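Long-range contacts in membrane protein (Acinetobacter baumannii AB307-0294, PDB 5DL5), which forms an outer-membrane beta-barrel channel that probably lets small molecules, antibiotics among them, into the periplasm: residues A[237-242]-A[278-283]; A[203-208]-A[221-226]; A[251-256]-A[325-330]. All blocks are in the same frame, centred on the assembly; numbering follows the deposited sequence.

Contact 1: A[237-242]-A[278-283]; sequences YDFSGY and WAISGT
Phe239 leans across from strand 237-242 onto the residues of 278-283 that share its face of the sheet, Ile280 directly opposite and Trp278 two residues before it on the same face. Its CB leaves the backbone with CG anti to the backbone N (chi1 177°), which lays the ring out over the neighbouring strand. From there CD1 does two jobs: it comes 3.7 Å from Ile280 CG2, and it brings the edge of the ring up to the carbonyl of Ala279, whose O lies in the ring plane 3.6 Å from CD1. One atom further along, CE1 reaches Trp278 CE3 at 4.0 Å, the phenyl and indole groups slanting across each other. Trp278 CB meanwhile sits over Ser240 O and close to Gly241 CA. Since Gly241 carries no side chain, the two backbones can close to 3.9 Å between Gly241 CA and Trp278 CA.

These are neighbouring antiparallel strands of an OprD-family porin barrel, and the face bearing Tyr237, Phe239, Trp278 and Ile280 is the aromatic and aliphatic surface expected to meet lipid. Two hydrogen-bonded pairs, Asp238 with Ser281 and Ser240 with Ala279, join the backbones through four N-H...O bonds; the straightest runs from Ser240 N to Ala279 O, 171° at the hydrogen.

The other face carries Asp238, Ser240 and Ser281, with Ala279 among them. Asp238 CB lies 3.3 Å from Ser281 OG, while the carboxylate is turned along its own strand. There Ser240 OG donates to Asp238 OD2 over 2.6 Å, meeting the syn lone pair of that oxygen. Asp238 OD1 accepts from the side-chain amides of Asn222 and Asn224 on strand 216-229, so both carboxylate oxygens are engaged and the group's rotation is fixed; such bonding would tend to stabilise its negative charge.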
loop_
_atom_site.group_PDB
_atom_site.type_symbol
_atom_site.label_atom_id
_atom_site.label_comp_id
_atom_site.label_asym_id
_atom_site.label_seq_id
_atom_site.Cartn_x
_atom_site.Cartn_y
_atom_site.Cartn_z
ATOM N N TYR A 237 3.342 -7.083 19.844
ATOM C CA TYR A 237 4.495 -6.321 19.532
ATOM C C TYR A 237 4.902 -6.567 18.131
ATOM O O TYR A 237 4.841 -7.687 17.633
ATOM C CB TYR A 237 5.679 -6.768 20.393
ATOM C CG TYR A 237 5.450 -6.717 21.862
ATOM C CD1 TYR A 237 4.999 -7.842 22.541
ATOM C CD2 TYR A 237 5.743 -5.605 22.570
ATOM C CE1 TYR A 237 4.862 -7.841 23.918
ATOM C CE2 TYR A 237 5.614 -5.562 23.924
ATOM C CZ TYR A 237 5.181 -6.697 24.586
ATOM O OH TYR A 237 5.007 -6.630 25.928
ATOM N N ASP A 238 5.328 -5.531 17.488
ATOM C CA ASP A 238 5.743 -5.579 16.078
ATOM C C ASP A 238 7.055 -4.788 15.873
ATOM O O ASP A 238 7.194 -3.590 16.348
ATOM C CB ASP A 238 4.642 -5.004 15.161
ATOM C CG ASP A 238 4.948 -5.270 13.672
ATOM O OD1 ASP A 238 4.700 -6.440 13.175
ATOM O OD2 ASP A 238 5.559 -4.362 13.005
ATOM N N PHE A 239 8.005 -5.407 15.180
ATOM C CA PHE A 239 9.242 -4.723 14.726
ATOM C C PHE A 239 9.337 -4.906 13.242
ATOM O O PHE A 239 9.277 -6.083 12.726
ATOM C CB PHE A 239 10.411 -5.339 15.559
ATOM C CG PHE A 239 11.825 -4.844 15.235
ATOM C CD1 PHE A 239 12.115 -3.512 14.855
ATOM C CD2 PHE A 239 12.933 -5.729 15.426
ATOM C CE1 PHE A 239 13.426 -3.094 14.573
ATOM C CE2 PHE A 239 14.273 -5.313 15.180
ATOM C CZ PHE A 239 14.538 -3.985 14.791
ATOM N N SER A 240 9.324 -3.797 12.522
ATOM C CA SER A 240 9.332 -3.781 11.088
ATOM C C SER A 240 10.470 -2.852 10.628
ATOM O O SER A 240 10.776 -1.843 11.294
ATOM C CB SER A 240 8.012 -3.235 10.514
ATOM O OG SER A 240 6.996 -4.193 10.788
ATOM N N GLY A 241 11.044 -3.126 9.458
ATOM C CA GLY A 241 11.930 -2.149 8.831
ATOM C C GLY A 241 12.353 -2.358 7.360
ATOM O O GLY A 241 12.179 -3.436 6.833
ATOM N N TYR A 242 12.706 -1.248 6.702
ATOM C CA TYR A 242 13.298 -1.347 5.361
ATOM C C TYR A 242 14.715 -0.753 5.329
ATOM O O TYR A 242 15.036 0.300 5.951
ATOM C CB TYR A 242 12.514 -0.584 4.319
ATOM C CG TYR A 242 11.104 -1.005 4.079
ATOM C CD1 TYR A 242 10.071 -0.424 4.790
ATOM C CD2 TYR A 242 10.800 -1.885 3.018
ATOM C CE1 TYR A 242 8.735 -0.740 4.485
ATOM C CE2 TYR A 242 9.509 -2.302 2.768
ATOM C CZ TYR A 242 8.462 -1.690 3.504
ATOM O OH TYR A 242 7.216 -2.046 3.204
ATOM N N TRP A 278 12.806 2.046 10.329
ATOM C CA TRP A 278 12.300 0.978 11.194
ATOM C C TRP A 278 11.249 1.508 12.196
ATOM O O TRP A 278 11.178 2.686 12.410
ATOM C CB TRP A 278 13.443 0.244 11.873
ATOM C CG TRP A 278 14.225 1.055 12.764
ATOM C CD1 TRP A 278 15.330 1.814 12.436
ATOM C CD2 TRP A 278 13.977 1.284 14.176
ATOM N NE1 TRP A 278 15.718 2.519 13.554
ATOM C CE2 TRP A 278 14.914 2.261 14.610
ATOM C CE3 TRP A 278 13.020 0.832 15.071
ATOM C CZ2 TRP A 278 15.016 2.679 15.930
ATOM C CZ3 TRP A 278 13.059 1.348 16.413
ATOM C CH2 TRP A 278 14.097 2.245 16.802
ATOM N N ALA A 279 10.498 0.601 12.807
ATOM C CA ALA A 279 9.431 0.939 13.674
ATOM C C ALA A 279 9.146 -0.184 14.606
ATOM O O ALA A 279 9.353 -1.332 14.245
ATOM C CB ALA A 279 8.189 1.299 12.915
ATOM N N ILE A 280 8.820 0.182 15.846
ATOM C CA ILE A 280 8.353 -0.747 16.850
ATOM C C ILE A 280 6.978 -0.307 17.329
ATOM O O ILE A 280 6.787 0.927 17.484
ATOM C CB ILE A 280 9.318 -0.839 18.044
ATOM C CG1 ILE A 280 9.629 0.578 18.622
ATOM C CG2 ILE A 280 10.596 -1.469 17.565
ATOM C CD1 ILE A 280 10.382 0.617 19.934
ATOM N N SER A 281 6.071 -1.278 17.547
ATOM C CA SER A 281 4.721 -0.976 17.980
ATOM C C SER A 281 4.338 -1.945 19.031
ATOM O O SER A 281 4.874 -3.065 19.062
ATOM C CB SER A 281 3.745 -0.926 16.768
ATOM O OG SER A 281 3.442 -2.247 16.471
ATOM N N GLY A 282 3.516 -1.502 19.986
ATOM C CA GLY A 282 2.914 -2.381 20.967
ATOM C C GLY A 282 1.441 -2.027 21.053
ATOM O O GLY A 282 1.141 -0.854 21.101
ATOM N N THR A 283 0.552 -3.028 20.963
ATOM C CA THR A 283 -0.891 -2.871 20.983
ATOM C C THR A 283 -1.426 -3.670 22.123
ATOM O O THR A 283 -1.154 -4.854 22.217
ATOM C CB THR A 283 -1.515 -3.387 19.636
ATOM O OG1 THR A 283 -0.899 -2.664 18.613
ATOM C CG2 THR A 283 -2.993 -3.151 19.509
#

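Contact 2: A[203-208]-A[221-226]; sequences LNASYY and ANVNFK
Asn204 and Asn224 face each other with different first torsions: Asn204 has CG tucked between its backbone N and carbonyl carbon (chi1 56°), whereas in Asn224 CG is anti to N (chi1 -171°). The result is two amides lying side by side and pointing the same way, their planes only 3° apart, with Asn204 OD1 3.7 Å from Asn224 CB. The Asn224 ND2 group turns to Asp238 on the next strand.

At the next hydrogen-bonded pair, Asn222 sends its ND2 to Asp238 and Ser240 and leaves OD1 for a water, which donates to it over 2.7 Å. The same water is 3.1 Å from Ser206 OG and makes a weak, long bond to Asn204 OD1, thus bridging polar groups of both strands. This is the hairpin of strands 203-212 and 216-229 in the barrel wall, and the asparagines and Ser206 share a face with Asp238, opposite the apolar face. Four backbone bonds hold the two strands, between Asn204 and Asn224 and between Ser206 and Asn222.

On the apolar face Leu203 spans two neighbours. Its CD1 slants across Val223, 3.9 Å from CG2. Leu203 CB lies at the edge of the Phe225 ring, 4.0 Å from Phe225 CD1. Further along, Ala205 CB rests 3.3 Å from Asn222 O, and beyond it Tyr207 CD1 approaches Ala221 CB at 4.3 Å.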
loop_
_atom_site.group_PDB
_atom_site.type_symbol
_atom_site.label_atom_id
_atom_site.label_comp_id
_atom_site.label_asym_id
_atom_site.label_seq_id
_atom_site.Cartn_x
_atom_site.Cartn_y
_atom_site.Cartn_z
ATOM N N LEU A 203 3.679 -16.117 17.059
ATOM C CA LEU A 203 4.893 -15.538 16.475
ATOM C C LEU A 203 5.088 -15.816 14.978
ATOM O O LEU A 203 4.963 -16.995 14.495
ATOM C CB LEU A 203 6.099 -16.039 17.254
ATOM C CG LEU A 203 7.494 -15.751 16.745
ATOM C CD1 LEU A 203 7.810 -14.321 17.009
ATOM C CD2 LEU A 203 8.589 -16.695 17.300
ATOM N N ASN A 204 5.299 -14.733 14.222
ATOM C CA ASN A 204 5.726 -14.908 12.883
ATOM C C ASN A 204 6.684 -13.840 12.426
ATOM O O ASN A 204 6.872 -12.811 13.076
ATOM C CB ASN A 204 4.542 -14.993 12.019
ATOM C CG ASN A 204 3.694 -13.834 12.165
ATOM O OD1 ASN A 204 4.069 -12.814 11.741
ATOM N ND2 ASN A 204 2.550 -13.981 12.792
ATOM N N ALA A 205 7.355 -14.131 11.338
ATOM C CA ALA A 205 8.390 -13.266 10.844
ATOM C C ALA A 205 8.479 -13.357 9.313
ATOM O O ALA A 205 7.940 -14.307 8.696
ATOM C CB ALA A 205 9.724 -13.631 11.417
ATOM N N SER A 206 9.063 -12.324 8.737
ATOM C CA SER A 206 9.296 -12.257 7.263
ATOM C C SER A 206 10.439 -11.436 6.824
ATOM O O SER A 206 10.899 -10.591 7.531
ATOM C CB SER A 206 8.066 -11.870 6.578
ATOM O OG SER A 206 7.688 -10.616 6.854
ATOM N N TYR A 207 10.974 -11.748 5.649
ATOM C CA TYR A 207 12.148 -11.087 5.108
ATOM C C TYR A 207 11.996 -11.171 3.576
ATOM O O TYR A 207 11.734 -12.265 3.008
ATOM C CB TYR A 207 13.353 -11.902 5.626
ATOM C CG TYR A 207 14.712 -11.443 5.328
ATOM C CD1 TYR A 207 15.004 -10.083 5.238
ATOM C CD2 TYR A 207 15.772 -12.345 5.309
ATOM C CE1 TYR A 207 16.258 -9.632 4.975
ATOM C CE2 TYR A 207 17.093 -11.910 5.115
ATOM C CZ TYR A 207 17.329 -10.551 4.976
ATOM O OH TYR A 207 18.575 -10.044 4.744
ATOM N N TYR A 208 12.048 -10.025 2.944
ATOM C CA TYR A 208 11.852 -9.921 1.506
ATOM C C TYR A 208 12.947 -9.003 0.944
ATOM O O TYR A 208 13.434 -8.126 1.626
ATOM C CB TYR A 208 10.478 -9.260 1.193
ATOM C CG TYR A 208 9.297 -10.081 1.491
ATOM C CD1 TYR A 208 8.708 -10.025 2.728
ATOM C CD2 TYR A 208 8.777 -10.936 0.550
ATOM C CE1 TYR A 208 7.607 -10.839 3.053
ATOM C CE2 TYR A 208 7.670 -11.763 0.814
ATOM C CZ TYR A 208 7.093 -11.683 2.084
ATOM O OH TYR A 208 6.033 -12.457 2.441
ATOM N N ALA A 221 12.190 -6.578 6.635
ATOM C CA ALA A 221 12.067 -7.646 7.636
ATOM C C ALA A 221 10.916 -7.278 8.594
ATOM O O ALA A 221 10.704 -6.108 8.897
ATOM C CB ALA A 221 13.388 -7.718 8.459
ATOM N N ASN A 222 10.269 -8.283 9.154
ATOM C CA ASN A 222 9.236 -8.070 10.180
ATOM C C ASN A 222 9.274 -9.235 11.157
ATOM O O ASN A 222 9.533 -10.407 10.800
ATOM C CB ASN A 222 7.851 -7.964 9.554
ATOM C CG ASN A 222 6.712 -7.994 10.581
ATOM O OD1 ASN A 222 6.128 -9.015 10.828
ATOM N ND2 ASN A 222 6.378 -6.866 11.121
ATOM N N VAL A 223 9.002 -8.883 12.402
ATOM C CA VAL A 223 8.649 -9.869 13.417
ATOM C C VAL A 223 7.421 -9.348 14.205
ATOM O O VAL A 223 7.345 -8.145 14.550
ATOM C CB VAL A 223 9.876 -10.267 14.225
ATOM C CG1 VAL A 223 10.420 -9.111 15.056
ATOM C CG2 VAL A 223 9.475 -11.328 15.245
ATOM N N ASN A 224 6.529 -10.259 14.528
ATOM C CA ASN A 224 5.269 -9.995 15.076
ATOM C C ASN A 224 4.997 -11.065 16.129
ATOM O O ASN A 224 5.085 -12.248 15.877
ATOM C CB ASN A 224 4.168 -9.834 13.982
ATOM C CG ASN A 224 2.888 -9.344 14.556
ATOM O OD1 ASN A 224 2.148 -10.099 15.206
ATOM N ND2 ASN A 224 2.665 -8.024 14.459
ATOM N N PHE A 225 4.771 -10.599 17.373
ATOM C CA PHE A 225 4.662 -11.470 18.548
ATOM C C PHE A 225 3.420 -11.014 19.337
ATOM O O PHE A 225 3.327 -9.881 19.760
ATOM C CB PHE A 225 5.897 -11.476 19.453
ATOM C CG PHE A 225 5.734 -12.387 20.664
ATOM C CD1 PHE A 225 5.559 -13.746 20.508
ATOM C CD2 PHE A 225 5.659 -11.879 21.912
ATOM C CE1 PHE A 225 5.325 -14.589 21.600
ATOM C CE2 PHE A 225 5.448 -12.715 23.032
ATOM C CZ PHE A 225 5.271 -14.060 22.856
ATOM N N LYS A 226 2.466 -11.919 19.445
ATOM C CA LYS A 226 1.312 -11.753 20.244
ATOM C C LYS A 226 1.395 -12.505 21.546
ATOM O O LYS A 226 1.528 -13.715 21.553
ATOM C CB LYS A 226 0.116 -12.280 19.523
ATOM C CG LYS A 226 -1.139 -12.158 20.396
ATOM C CD LYS A 226 -2.335 -12.537 19.560
ATOM C CE LYS A 226 -3.582 -12.628 20.428
ATOM N NZ LYS A 226 -4.667 -13.140 19.535
HETATM O O HOH W 1 5.988 -11.294 9.306
#

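Contact 3: A[251-256]-A[325-330]; sequences HTYSAT and DFIGNH
Asn329 and Thr256 approach from opposite directions, and the amide nitrogen of Asn329 is where they meet. ND2 gives both of its hydrogens to segment 251-256. One goes to the backbone carbonyl of Ser254, with 3.0 Å between ND2 and Ser254 O; the bond is nearly straight at 168° and lies close to the plane of the amide. The other goes to the hydroxyl of Thr256, 2.9 Å from ND2 to OG1, with the oxygen tilted 20° out of that plane. Thr256 CG2 also comes up beside the nitrogen, 3.3 Å from ND2, so the threonine meets the amide with both of its branches.

The extended first torsion of Asn329, CG anti to its backbone N (chi1 -178°), carries the amide over to segment 251-256. On the far side of the group, OD1 accepts from His330 ND1 over 2.9 Å, the donor lying nearly on the continuation of the C=O bond. Three hydrogen bonds therefore hold the carboxamide of this buried residue, fix its flip and supply partners for both of its polar atoms.

The second point of touch is apolar on one side. Tyr253 and Ile327 cross at about a right angle, the phenol presenting its OH to the end of the isoleucine chain, 3.4 Å from CD1. Ser254 turns its own hydroxyl aside to Asp305 and Gly303.

Neither segment is helix or strand; both belong to long loops of the porin. Segment 251-256 runs between strand 233-246 and helix 263-266, while 325-330 leads into strand 332-341. Both pack on the barrel wall: Ala255 touches Lys273 and Ile327 touches Ile277, both of strand 273-286, and Asn329 touches Lys364 of strand 351-365.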
loop_
_atom_site.group_PDB
_atom_site.type_symbol
_atom_site.label_atom_id
_atom_site.label_comp_id
_atom_site.label_asym_id
_atom_site.label_seq_id
_atom_site.Cartn_x
_atom_site.Cartn_y
_atom_site.Cartn_z
ATOM N N HIS A 251 15.217 8.318 -8.897
ATOM C CA HIS A 251 14.455 9.456 -8.574
ATOM C C HIS A 251 14.200 9.504 -7.087
ATOM O O HIS A 251 13.619 8.576 -6.510
ATOM C CB HIS A 251 13.134 9.423 -9.346
ATOM C CG HIS A 251 13.295 9.738 -10.782
ATOM N ND1 HIS A 251 13.404 8.771 -11.770
ATOM C CD2 HIS A 251 13.332 10.928 -11.415
ATOM C CE1 HIS A 251 13.524 9.354 -12.940
ATOM N NE2 HIS A 251 13.433 10.655 -12.753
ATOM N N THR A 252 14.638 10.586 -6.460
ATOM C CA THR A 252 14.349 10.813 -5.006
ATOM C C THR A 252 14.035 12.311 -4.850
ATOM O O THR A 252 14.235 13.068 -5.831
ATOM C CB THR A 252 15.606 10.514 -4.129
ATOM O OG1 THR A 252 16.751 11.248 -4.591
ATOM C CG2 THR A 252 15.932 9.093 -4.083
ATOM N N TYR A 253 13.634 12.748 -3.636
ATOM C CA TYR A 253 13.293 14.168 -3.397
ATOM C C TYR A 253 13.887 14.628 -2.046
ATOM O O TYR A 253 14.202 15.778 -1.949
ATOM C CB TYR A 253 11.838 14.439 -3.465
ATOM C CG TYR A 253 11.027 13.554 -2.547
ATOM C CD1 TYR A 253 10.615 12.324 -2.973
ATOM C CD2 TYR A 253 10.680 13.954 -1.162
ATOM C CE1 TYR A 253 9.837 11.481 -2.165
ATOM C CE2 TYR A 253 9.940 13.090 -0.311
ATOM C CZ TYR A 253 9.487 11.867 -0.866
ATOM O OH TYR A 253 8.789 10.888 -0.154
ATOM N N SER A 254 14.115 13.784 -1.045
ATOM C CA SER A 254 14.577 14.286 0.323
ATOM C C SER A 254 16.086 14.090 0.541
ATOM O O SER A 254 16.544 14.149 1.637
ATOM C CB SER A 254 13.684 13.542 1.375
ATOM O OG SER A 254 13.985 12.147 1.364
ATOM N N ALA A 255 16.911 13.847 -0.496
ATOM C CA ALA A 255 18.308 13.456 -0.280
ATOM C C ALA A 255 19.065 14.576 0.342
ATOM O O ALA A 255 18.712 15.723 0.094
ATOM C CB ALA A 255 19.028 13.113 -1.565
ATOM N N THR A 256 20.072 14.243 1.167
ATOM C CA THR A 256 21.026 15.307 1.680
ATOM C C THR A 256 22.399 14.900 1.290
ATOM O O THR A 256 22.589 13.845 0.638
ATOM C CB THR A 256 20.920 15.467 3.220
ATOM O OG1 THR A 256 20.905 14.174 3.874
ATOM C CG2 THR A 256 19.633 16.153 3.517
ATOM N N ASP A 325 3.334 9.803 5.659
ATOM C CA ASP A 325 3.969 8.543 6.003
ATOM C C ASP A 325 5.150 8.687 6.936
ATOM O O ASP A 325 5.802 7.653 7.253
ATOM C CB ASP A 325 4.438 7.867 4.767
ATOM C CG ASP A 325 3.258 7.340 3.930
ATOM O OD1 ASP A 325 2.339 6.704 4.462
ATOM O OD2 ASP A 325 3.348 7.508 2.735
ATOM N N PHE A 326 5.489 9.892 7.365
ATOM C CA PHE A 326 6.567 10.034 8.442
ATOM C C PHE A 326 7.879 9.397 7.984
ATOM O O PHE A 326 8.541 8.658 8.660
ATOM C CB PHE A 326 6.081 9.582 9.844
ATOM C CG PHE A 326 4.882 10.438 10.327
ATOM C CD1 PHE A 326 3.585 10.163 9.896
ATOM C CD2 PHE A 326 5.077 11.573 11.110
ATOM C CE1 PHE A 326 2.501 11.027 10.238
ATOM C CE2 PHE A 326 4.015 12.425 11.514
ATOM C CZ PHE A 326 2.730 12.179 11.001
ATOM N N ILE A 327 8.255 9.847 6.787
ATOM C CA ILE A 327 9.337 9.228 5.956
ATOM C C ILE A 327 10.350 10.236 5.558
ATOM O O ILE A 327 11.186 9.948 4.751
ATOM C CB ILE A 327 8.773 8.610 4.621
ATOM C CG1 ILE A 327 7.952 9.672 3.838
ATOM C CG2 ILE A 327 8.153 7.266 4.904
ATOM C CD1 ILE A 327 7.484 9.213 2.443
ATOM N N GLY A 328 10.386 11.384 6.167
ATOM C CA GLY A 328 11.409 12.371 5.919
ATOM C C GLY A 328 12.809 11.919 6.376
ATOM O O GLY A 328 13.000 11.004 7.203
ATOM N N ASN A 329 13.749 12.589 5.778
ATOM C CA ASN A 329 15.158 12.370 5.973
ATOM C C ASN A 329 15.496 12.601 7.495
ATOM O O ASN A 329 15.212 13.653 7.991
ATOM C CB ASN A 329 15.931 13.243 5.042
ATOM C CG ASN A 329 17.462 13.046 5.124
ATOM O OD1 ASN A 329 18.051 12.851 6.192
ATOM N ND2 ASN A 329 18.103 13.308 4.031
ATOM N N HIS A 330 16.000 11.540 8.176
ATOM C CA HIS A 330 16.304 11.544 9.671
ATOM C C HIS A 330 15.082 11.661 10.523
ATOM O O HIS A 330 15.217 11.884 11.689
ATOM C CB HIS A 330 17.312 12.669 10.023
ATOM C CG HIS A 330 18.731 12.263 9.826
ATOM N ND1 HIS A 330 19.244 11.853 8.589
ATOM C CD2 HIS A 330 19.746 12.112 10.728
ATOM C CE1 HIS A 330 20.524 11.513 8.729
ATOM N NE2 HIS A 330 20.846 11.648 10.015
#

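Overall arrangement
Following the chain from the N terminus, contact 2 comes first and closes the hairpin of strands 203-212 and 216-229. The chain then turns into strand 233-246, where contact 1 opens; contacts 1 and 2 are in series, yet their centres lie only 9 Å apart, because strands 216-229 and 233-246 are neighbours in the wall, and polar side chains link the two. Contact 3 starts at 251-256, before contact 1 closes at 278-283, and ends at 325-330, so these two cross. Contact 1 thus pairs the strands at the two ends of the excursion that carries 251-256, and contact 3 joins that excursion to the loop before strand 332-341. Contacts 1 and 3 do not touch, their nearest atoms being about 8 Å apart.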